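Local coordinates for telomerase reverse transcriptase (Takifugu rubripes, PDB 4LMO), which adds simple sequence repeats to chromosome ends by copying a template in telomerase RNA, and is represented here by its RNA-binding domain, at residues S110-Q115 against W241-D246; L146-R151 against A206-G211; C178-I183 against G202-W207. All coordinates share one frame; numbering follows the deposited sequence.

Contact 1: S110-Q115 against W241-D246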
loop_
_atom_site.group_PDB
_atom_site.type_symbol
_atom_site.label_atom_id
_atom_site.label_comp_id
_atom_site.label_asym_id
_atom_site.label_seq_id
_atom_site.Cartn_x
_atom_site.Cartn_y
_atom_site.Cartn_z
ATOM N N SER A 110 13.311 -27.837 -1.965
ATOM C CA SER A 110 12.123 -28.211 -2.736
ATOM C C SER A 110 10.837 -28.232 -1.900
ATOM O O SER A 110 9.736 -28.191 -2.451
ATOM C CB SER A 110 12.336 -29.562 -3.428
ATOM O OG SER A 110 12.772 -30.548 -2.507
ATOM N N SER A 111 10.990 -28.295 -0.578
ATOM C CA SER A 111 9.862 -28.239 0.351
ATOM C C SER A 111 9.139 -26.888 0.301
ATOM O O SER A 111 7.918 -26.825 0.466
ATOM C CB SER A 111 10.342 -28.537 1.777
ATOM O OG SER A 111 9.315 -28.330 2.734
ATOM N N PHE A 112 9.896 -25.820 0.058
ATOM C CA PHE A 112 9.363 -24.457 0.121
ATOM C C PHE A 112 9.011 -23.856 -1.240
ATOM O O PHE A 112 8.280 -22.870 -1.308
ATOM C CB PHE A 112 10.324 -23.542 0.883
ATOM C CG PHE A 112 10.617 -24.002 2.282
ATOM C CD1 PHE A 112 9.739 -23.715 3.323
ATOM C CD2 PHE A 112 11.771 -24.727 2.561
ATOM C CE1 PHE A 112 10.005 -24.144 4.616
ATOM C CE2 PHE A 112 12.043 -25.158 3.850
ATOM C CZ PHE A 112 11.159 -24.867 4.879
ATOM N N LEU A 113 9.527 -24.450 -2.315
ATOM C CA LEU A 113 9.245 -23.970 -3.674
ATOM C C LEU A 113 7.747 -23.895 -4.026
ATOM O O LEU A 113 7.318 -22.925 -4.651
ATOM C CB LEU A 113 10.021 -24.776 -4.727
ATOM C CG LEU A 113 11.552 -24.657 -4.759
ATOM C CD1 LEU A 113 12.147 -25.703 -5.687
ATOM C CD2 LEU A 113 12.013 -23.265 -5.172
ATOM N N PRO A 114 6.943 -24.906 -3.623
ATOM C CA PRO A 114 5.503 -24.812 -3.902
ATOM C C PRO A 114 4.753 -23.819 -3.009
ATOM O O PRO A 114 3.593 -23.506 -3.287
ATOM C CB PRO A 114 4.991 -26.234 -3.620
ATOM C CG PRO A 114 6.204 -27.098 -3.550
ATOM C CD PRO A 114 7.281 -26.208 -3.020
ATOM N N GLN A 115 5.401 -23.335 -1.950
ATOM C CA GLN A 115 4.739 -22.463 -0.980
ATOM C C GLN A 115 4.738 -20.993 -1.407
ATOM O O GLN A 115 5.381 -20.146 -0.779
ATOM C CB GLN A 115 5.348 -22.627 0.416
ATOM C CG GLN A 115 4.427 -22.169 1.536
ATOM C CD GLN A 115 5.130 -22.036 2.870
ATOM O OE1 GLN A 115 5.889 -22.915 3.284
ATOM N NE2 GLN A 115 4.873 -20.932 3.557
ATOM N N TRP A 241 10.601 -16.506 1.074
ATOM C CA TRP A 241 11.652 -16.101 0.143
ATOM C C TRP A 241 12.990 -15.998 0.826
ATOM O O TRP A 241 14.001 -16.438 0.282
ATOM C CB TRP A 241 11.303 -14.795 -0.562
ATOM C CG TRP A 241 12.298 -14.460 -1.645
ATOM C CD1 TRP A 241 13.296 -13.489 -1.615
ATOM C CD2 TRP A 241 12.447 -15.120 -2.948
ATOM N NE1 TRP A 241 14.016 -13.493 -2.783
ATOM C CE2 TRP A 241 13.563 -14.450 -3.623
ATOM C CE3 TRP A 241 11.787 -16.158 -3.602
ATOM C CZ2 TRP A 241 13.980 -14.815 -4.895
ATOM C CZ3 TRP A 241 12.221 -16.519 -4.885
ATOM C CH2 TRP A 241 13.289 -15.860 -5.514
ATOM N N ALA A 242 13.001 -15.425 2.028
ATOM C CA ALA A 242 14.211 -15.352 2.846
ATOM C C ALA A 242 14.757 -16.744 3.195
ATOM O O ALA A 242 15.970 -16.933 3.273
ATOM C CB ALA A 242 13.956 -14.541 4.107
ATOM N N LYS A 243 13.855 -17.706 3.393
ATOM C CA LYS A 243 14.227 -19.105 3.630
ATOM C C LYS A 243 14.824 -19.756 2.375
ATOM O O LYS A 243 15.817 -20.481 2.463
ATOM C CB LYS A 243 13.018 -19.910 4.123
ATOM C CG LYS A 243 13.340 -21.316 4.625
ATOM C CD LYS A 243 13.313 -21.425 6.146
ATOM C CE LYS A 243 14.622 -20.993 6.795
ATOM N NZ LYS A 243 14.681 -21.383 8.234
ATOM N N LEU A 244 14.217 -19.496 1.217
ATOM C CA LEU A 244 14.711 -20.037 -0.055
ATOM C C LEU A 244 16.110 -19.524 -0.398
ATOM O O LEU A 244 16.960 -20.294 -0.844
ATOM C CB LEU A 244 13.743 -19.731 -1.205
ATOM C CG LEU A 244 12.434 -20.522 -1.310
ATOM C CD1 LEU A 244 11.501 -19.857 -2.309
ATOM C CD2 LEU A 244 12.674 -21.979 -1.688
ATOM N N GLN A 245 16.337 -18.229 -0.185
ATOM C CA GLN A 245 17.648 -17.621 -0.410
ATOM C C GLN A 245 18.712 -18.225 0.502
ATOM O O GLN A 245 19.823 -18.517 0.060
ATOM C CB GLN A 245 17.584 -16.101 -0.209
ATOM C CG GLN A 245 16.847 -15.356 -1.311
ATOM C CD GLN A 245 17.519 -15.501 -2.664
ATOM O OE1 GLN A 245 18.692 -15.166 -2.826
ATOM N NE2 GLN A 245 16.777 -16.003 -3.641
ATOM N N ASP A 246 18.351 -18.416 1.769
ATOM C CA ASP A 246 19.248 -18.979 2.772
ATOM C C ASP A 246 19.702 -20.401 2.432
ATOM O O ASP A 246 20.898 -20.692 2.449
ATOM C CB ASP A 246 18.586 -18.950 4.153
ATOM C CG ASP A 246 19.512 -19.424 5.258
ATOM O OD1 ASP A 246 20.675 -18.962 5.306
ATOM O OD2 ASP A 246 19.076 -20.256 6.082
#
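The carbonyl O of F112 accepts a hydrogen bond from the backbone N of Q115, 3.0 Å away, a bond that closes a type I beta turn over F112-Q115, from which F112 and L113 reach helix 238-251. No hydrogen bond joins 110-115 to 241-246; the side chains meet through carbon atoms. The phenyl ring of F112 receives CG of K243 over one face in a CH-pi contact, 4.1 Å from the centroid and only 9° off the ring normal. Over the opposite face lies OG of S111, so the ring is sandwiched between a neighbour in sequence and a lysine far along the chain. With CG anti to the backbone N (chi1 -170°), K243 lays the base of its chain on the ring. Lysine suits this place because its methylenes can cover an aromatic face while its amine stays further out. CD2 of L244 fits between two neighbours, 3.8 Å from CB of F112 and 3.8 Å from CD2 of L113. The contact packs short helix 109-112 and its following turn on the C-terminal helix 238-251 of the RNA-binding domain, where V240 and L247 also touch F112; Y236 of strand 234-237 hydrogen-bonds the carbonyl of L113.

Contact 2: L146-R151 against A206-G211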
loop_
_atom_site.group_PDB
_atom_site.type_symbol
_atom_site.label_atom_id
_atom_site.label_comp_id
_atom_site.label_asym_id
_atom_site.label_seq_id
_atom_site.Cartn_x
_atom_site.Cartn_y
_atom_site.Cartn_z
ATOM N N LEU A 146 -16.695 -0.828 -3.740
ATOM C CA LEU A 146 -16.808 -2.079 -4.490
ATOM C C LEU A 146 -16.216 -1.990 -5.896
ATOM O O LEU A 146 -15.564 -2.931 -6.352
ATOM C CB LEU A 146 -18.265 -2.553 -4.549
ATOM C CG LEU A 146 -18.873 -3.134 -3.266
ATOM C CD1 LEU A 146 -20.381 -3.280 -3.406
ATOM C CD2 LEU A 146 -18.232 -4.465 -2.889
ATOM N N LEU A 147 -16.442 -0.867 -6.576
ATOM C CA LEU A 147 -15.819 -0.620 -7.879
ATOM C C LEU A 147 -14.298 -0.613 -7.776
ATOM O O LEU A 147 -13.605 -1.147 -8.650
ATOM C CB LEU A 147 -16.293 0.705 -8.483
ATOM C CG LEU A 147 -17.374 0.654 -9.563
ATOM C CD1 LEU A 147 -17.696 2.061 -10.035
ATOM C CD2 LEU A 147 -16.949 -0.213 -10.741
ATOM N N TYR A 148 -13.792 -0.009 -6.705
ATOM C CA TYR A 148 -12.359 0.106 -6.501
ATOM C C TYR A 148 -11.734 -1.241 -6.148
ATOM O O TYR A 148 -10.643 -1.560 -6.620
ATOM C CB TYR A 148 -12.042 1.152 -5.432
ATOM C CG TYR A 148 -10.581 1.525 -5.391
ATOM C CD1 TYR A 148 -10.062 2.485 -6.261
ATOM C CD2 TYR A 148 -9.710 0.904 -4.495
ATOM C CE1 TYR A 148 -8.718 2.825 -6.230
ATOM C CE2 TYR A 148 -8.365 1.238 -4.457
ATOM C CZ TYR A 148 -7.876 2.196 -5.326
ATOM O OH TYR A 148 -6.544 2.523 -5.290
ATOM N N PHE A 149 -12.433 -2.025 -5.329
ATOM C CA PHE A 149 -11.980 -3.367 -4.957
ATOM C C PHE A 149 -11.870 -4.263 -6.191
ATOM O O PHE A 149 -10.957 -5.086 -6.290
ATOM C CB PHE A 149 -12.926 -3.984 -3.921
ATOM C CG PHE A 149 -12.656 -3.553 -2.499
ATOM C CD1 PHE A 149 -11.957 -2.379 -2.217
ATOM C CD2 PHE A 149 -13.128 -4.314 -1.435
ATOM C CE1 PHE A 149 -11.721 -1.987 -0.907
ATOM C CE2 PHE A 149 -12.895 -3.927 -0.124
ATOM C CZ PHE A 149 -12.192 -2.762 0.140
ATOM N N ALA A 150 -12.798 -4.082 -7.131
ATOM C CA ALA A 150 -12.774 -4.801 -8.405
ATOM C C ALA A 150 -11.604 -4.359 -9.278
ATOM O O ALA A 150 -11.051 -5.160 -10.033
ATOM C CB ALA A 150 -14.091 -4.618 -9.144
ATOM N N ARG A 151 -11.234 -3.082 -9.172
ATOM C CA ARG A 151 -10.109 -2.528 -9.930
ATOM C C ARG A 151 -8.784 -3.076 -9.425
ATOM O O ARG A 151 -7.874 -3.333 -10.208
ATOM C CB ARG A 151 -10.101 -0.997 -9.862
ATOM C CG ARG A 151 -11.341 -0.337 -10.444
ATOM C CD ARG A 151 -11.340 -0.355 -11.961
ATOM N NE ARG A 151 -12.688 -0.376 -12.526
ATOM C CZ ARG A 151 -13.528 0.657 -12.550
ATOM N NH1 ARG A 151 -13.191 1.827 -12.016
ATOM N NH2 ARG A 151 -14.723 0.515 -13.106
ATOM N N ALA A 206 -5.327 7.050 -6.795
ATOM C CA ALA A 206 -4.065 6.659 -7.423
ATOM C C ALA A 206 -2.987 6.365 -6.387
ATOM O O ALA A 206 -2.209 5.423 -6.557
ATOM C CB ALA A 206 -3.592 7.717 -8.409
ATOM N N TRP A 207 -2.946 7.167 -5.319
ATOM C CA TRP A 207 -2.044 6.911 -4.189
ATOM C C TRP A 207 -2.374 5.601 -3.543
ATOM O O TRP A 207 -1.482 4.846 -3.159
ATOM C CB TRP A 207 -2.124 8.017 -3.141
ATOM C CG TRP A 207 -1.327 7.702 -1.893
ATOM C CD1 TRP A 207 0.042 7.866 -1.697
ATOM C CD2 TRP A 207 -1.826 7.134 -0.624
ATOM N NE1 TRP A 207 0.411 7.457 -0.439
ATOM C CE2 TRP A 207 -0.660 7.007 0.255
ATOM C CE3 TRP A 207 -3.074 6.735 -0.151
ATOM C CZ2 TRP A 207 -0.762 6.508 1.550
ATOM C CZ3 TRP A 207 -3.164 6.231 1.156
ATOM C CH2 TRP A 207 -2.035 6.121 1.983
ATOM N N LEU A 208 -3.671 5.331 -3.417
ATOM C CA LEU A 208 -4.173 4.152 -2.725
ATOM C C LEU A 208 -3.716 2.861 -3.407
ATOM O O LEU A 208 -3.453 1.858 -2.740
ATOM C CB LEU A 208 -5.700 4.217 -2.640
ATOM C CG LEU A 208 -6.441 3.586 -1.459
ATOM C CD1 LEU A 208 -5.881 4.049 -0.123
ATOM C CD2 LEU A 208 -7.924 3.911 -1.552
ATOM N N LEU A 209 -3.604 2.894 -4.732
ATOM C CA LEU A 209 -3.115 1.743 -5.476
ATOM C C LEU A 209 -1.586 1.687 -5.485
ATOM O O LEU A 209 -0.994 0.666 -5.127
ATOM C CB LEU A 209 -3.674 1.730 -6.909
ATOM C CG LEU A 209 -3.459 0.454 -7.739
ATOM C CD1 LEU A 209 -3.993 -0.781 -7.028
ATOM C CD2 LEU A 209 -4.094 0.577 -9.115
ATOM N N ASP A 210 -0.959 2.791 -5.886
ATOM C CA ASP A 210 0.494 2.859 -6.044
ATOM C C ASP A 210 1.239 2.892 -4.709
ATOM O O ASP A 210 2.227 2.182 -4.524
ATOM C CB ASP A 210 0.881 4.074 -6.893
ATOM C CG ASP A 210 2.379 4.218 -7.054
ATOM O OD1 ASP A 210 2.972 3.455 -7.846
ATOM O OD2 ASP A 210 2.965 5.099 -6.390
ATOM N N GLY A 211 0.764 3.723 -3.789
ATOM C CA GLY A 211 1.401 3.871 -2.490
ATOM C C GLY A 211 1.007 2.774 -1.528
ATOM O O GLY A 211 1.867 2.060 -1.007
#
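Y148 on helix 142-158 faces L208 and L209 on helix 191-220, with no hydrogen bond between 146-151 and 206-211 and a wider pi-type turn at 208-211. The tyrosine reaches from one helix to the other: its CG is anti to the backbone N (chi1 -168°), which sends the ring across with the hydroxyl in the lead. Y148 OH comes to rest 3.3 Å from CB of L208 and 3.4 Å from CB of L209. The backbone N of L209 is at the ring's edge, 3.0 Å from Y148 OH, but the angle is too poor for a bond; the hydroxyl instead probably gives its hydrogen to the carbonyl of L205, one turn back. Further down the ring, CE2 of Y148 packs on CD2 of L208 at 4.0 Å. Tyrosine suits this place by combining an apolar flank for leucine with a polar end for a carbonyl. A phenylalanine here would probably leave the L205 carbonyl without its hydroxyl partner and lose the close contacts of that oxygen with L208 and L209. This is helix-helix packing in the buried core of the helical RNA-binding domain, where W139 of helix 136-139 meets the Y148 ring and L169 of helix 166-169 touches both Y148 and L209.

Contact 3: C178-I183 against G202-W207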
loop_
_atom_site.group_PDB
_atom_site.type_symbol
_atom_site.label_atom_id
_atom_site.label_comp_id
_atom_site.label_asym_id
_atom_site.label_seq_id
_atom_site.Cartn_x
_atom_site.Cartn_y
_atom_site.Cartn_z
ATOM N N CYS A 178 -18.310 11.486 -2.351
ATOM C CA CYS A 178 -17.277 11.818 -1.382
ATOM C C CYS A 178 -17.458 13.241 -0.863
ATOM O O CYS A 178 -17.068 14.210 -1.526
ATOM C CB CYS A 178 -15.890 11.653 -2.008
ATOM S SG CYS A 178 -15.653 10.104 -2.905
ATOM N N ASP A 179 -18.052 13.354 0.325
ATOM C CA ASP A 179 -18.273 14.642 0.983
ATOM C C ASP A 179 -16.959 15.310 1.386
ATOM O O ASP A 179 -16.861 16.541 1.404
ATOM C CB ASP A 179 -19.153 14.470 2.229
ATOM C CG ASP A 179 -20.642 14.398 1.905
ATOM O OD1 ASP A 179 -21.015 14.148 0.740
ATOM O OD2 ASP A 179 -21.449 14.590 2.840
ATOM N N TRP A 180 -15.957 14.489 1.700
ATOM C CA TRP A 180 -14.668 14.968 2.206
ATOM C C TRP A 180 -13.878 15.778 1.207
ATOM O O TRP A 180 -12.877 16.403 1.565
ATOM C CB TRP A 180 -13.835 13.805 2.736
ATOM C CG TRP A 180 -13.371 12.832 1.675
ATOM C CD1 TRP A 180 -14.048 11.721 1.186
ATOM C CD2 TRP A 180 -12.095 12.851 0.946
ATOM N NE1 TRP A 180 -13.304 11.073 0.235
ATOM C CE2 TRP A 180 -12.125 11.696 0.041
ATOM C CE3 TRP A 180 -10.975 13.677 0.947
ATOM C CZ2 TRP A 180 -11.069 11.401 -0.811
ATOM C CZ3 TRP A 180 -9.915 13.369 0.083
ATOM C CH2 TRP A 180 -9.964 12.257 -0.773
ATOM N N LEU A 181 -14.324 15.771 -0.048
ATOM C CA LEU A 181 -13.699 16.559 -1.109
ATOM C C LEU A 181 -14.231 17.989 -1.140
ATOM O O LEU A 181 -13.603 18.880 -1.720
ATOM C CB LEU A 181 -13.960 15.915 -2.475
ATOM C CG LEU A 181 -13.415 14.525 -2.814
ATOM C CD1 LEU A 181 -14.006 14.043 -4.131
ATOM C CD2 LEU A 181 -11.896 14.533 -2.884
ATOM N N LYS A 182 -15.385 18.196 -0.511
ATOM C CA LYS A 182 -16.168 19.419 -0.682
ATOM C C LYS A 182 -15.911 20.482 0.382
ATOM O O LYS A 182 -15.582 20.166 1.526
ATOM C CB LYS A 182 -17.664 19.084 -0.699
ATOM C CG LYS A 182 -18.058 17.958 -1.639
ATOM C CD LYS A 182 -19.499 17.536 -1.405
ATOM C CE LYS A 182 -19.881 16.375 -2.307
ATOM N NZ LYS A 182 -21.139 15.710 -1.867
ATOM N N ILE A 183 -16.075 21.742 -0.012
ATOM C CA ILE A 183 -16.113 22.867 0.926
ATOM C C ILE A 183 -17.522 23.449 1.056
ATOM O O ILE A 183 -17.762 24.332 1.882
ATOM C CB ILE A 183 -15.123 23.997 0.549
ATOM C CG1 ILE A 183 -15.009 24.170 -0.974
ATOM C CG2 ILE A 183 -13.761 23.741 1.171
ATOM C CD1 ILE A 183 -15.998 25.152 -1.571
ATOM N N GLY A 202 -8.670 11.711 -7.690
ATOM C CA GLY A 202 -7.691 11.029 -8.527
ATOM C C GLY A 202 -6.411 10.777 -7.756
ATOM O O GLY A 202 -5.950 9.638 -7.668
ATOM N N GLN A 203 -5.848 11.839 -7.180
ATOM C CA GLN A 203 -4.633 11.743 -6.369
ATOM C C GLN A 203 -4.741 10.680 -5.277
ATOM O O GLN A 203 -3.811 9.903 -5.069
ATOM C CB GLN A 203 -4.313 13.082 -5.712
ATOM C CG GLN A 203 -3.644 14.108 -6.608
ATOM C CD GLN A 203 -3.491 15.446 -5.907
ATOM O OE1 GLN A 203 -4.480 16.086 -5.543
ATOM N NE2 GLN A 203 -2.250 15.869 -5.706
ATOM N N PHE A 204 -5.877 10.659 -4.584
ATOM C CA PHE A 204 -6.083 9.741 -3.468
ATOM C C PHE A 204 -6.232 8.295 -3.944
ATOM O O PHE A 204 -5.536 7.406 -3.454
ATOM C CB PHE A 204 -7.285 10.172 -2.618
ATOM C CG PHE A 204 -7.712 9.145 -1.600
ATOM C CD1 PHE A 204 -6.960 8.925 -0.450
ATOM C CD2 PHE A 204 -8.873 8.405 -1.791
ATOM C CE1 PHE A 204 -7.354 7.981 0.488
ATOM C CE2 PHE A 204 -9.273 7.460 -0.859
ATOM C CZ PHE A 204 -8.513 7.247 0.284
ATOM N N LEU A 205 -7.137 8.069 -4.891
ATOM C CA LEU A 205 -7.342 6.736 -5.458
ATOM C C LEU A 205 -6.067 6.186 -6.102
ATOM O O LEU A 205 -5.754 5.003 -5.952
ATOM C CB LEU A 205 -8.512 6.742 -6.452
ATOM C CG LEU A 205 -9.892 6.249 -5.979
ATOM C CD1 LEU A 205 -10.260 6.711 -4.577
ATOM C CD2 LEU A 205 -10.986 6.636 -6.966
ATOM N N ALA A 206 -5.327 7.050 -6.795
ATOM C CA ALA A 206 -4.065 6.659 -7.423
ATOM C C ALA A 206 -2.987 6.365 -6.387
ATOM O O ALA A 206 -2.209 5.423 -6.557
ATOM C CB ALA A 206 -3.592 7.717 -8.409
ATOM N N TRP A 207 -2.946 7.167 -5.319
ATOM C CA TRP A 207 -2.044 6.911 -4.189
ATOM C C TRP A 207 -2.374 5.601 -3.543
ATOM O O TRP A 207 -1.482 4.846 -3.159
ATOM C CB TRP A 207 -2.124 8.017 -3.141
ATOM C CG TRP A 207 -1.327 7.702 -1.893
ATOM C CD1 TRP A 207 0.042 7.866 -1.697
ATOM C CD2 TRP A 207 -1.826 7.134 -0.624
ATOM N NE1 TRP A 207 0.411 7.457 -0.439
ATOM C CE2 TRP A 207 -0.660 7.007 0.255
ATOM C CE3 TRP A 207 -3.074 6.735 -0.151
ATOM C CZ2 TRP A 207 -0.762 6.508 1.550
ATOM C CZ3 TRP A 207 -3.164 6.231 1.156
ATOM C CH2 TRP A 207 -2.035 6.121 1.983
#
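A short 3-10 segment, 179-181, lies in a region that probably interacts with the RNA template, and it sends the indole of W180 back onto F204 of helix 191-220. The two rings form a T-shaped (edge-to-face) pair, the indole edge directed at the phenyl face, with the six-membered ring centroid of W180 5.3 Å from that of F204 and the planes at 74°. The far corner of the indole does the touching: CZ2 of W180 is 3.8 Å from CD2 of F204, and CH2 of W180 is 3.9 Å from CB of F204. A first torsion of 67° tucks the indole between its own backbone N and carbonyl carbon, and CD2 of L181 covers part of one indole face. Tryptophan suits this place because it is long enough to reach the helix and still offers NE1 to the carbonyl of L138, which should help to fix the rotation of the ring. D179 and K182 are also joined by a salt bridge, NZ of K182 to OD1 of D179 at 3.0 Å. F48 of helix 40-48 touches both aromatic rings, while R68 of helix 67-70 hydrogen-bonds the carbonyl of L181, so the segment is held between those helices and helix 191-220.

How the contacts relate
Contacts 2 and 3 belong together: both use helix 191-220, share A206 and W207, and have centres 12 Å apart. Their junction is the probable hydrogen bond from Y148 OH of contact 2 to the carbonyl O of L205 in contact 3, 2.7 Å long. Contact 1 is remote, its centre 30 Å from that of contact 2 and 41 Å from that of contact 3, which lies on the other side of the chain's centre. Along the sequence, however, both are nested inside the loop that contact 1 closes. The chain is the RNA-binding part of the protein, without the catalytic reverse transcriptase domain; segment 178-183 of contact 3 falls in a region probably used for the RNA template.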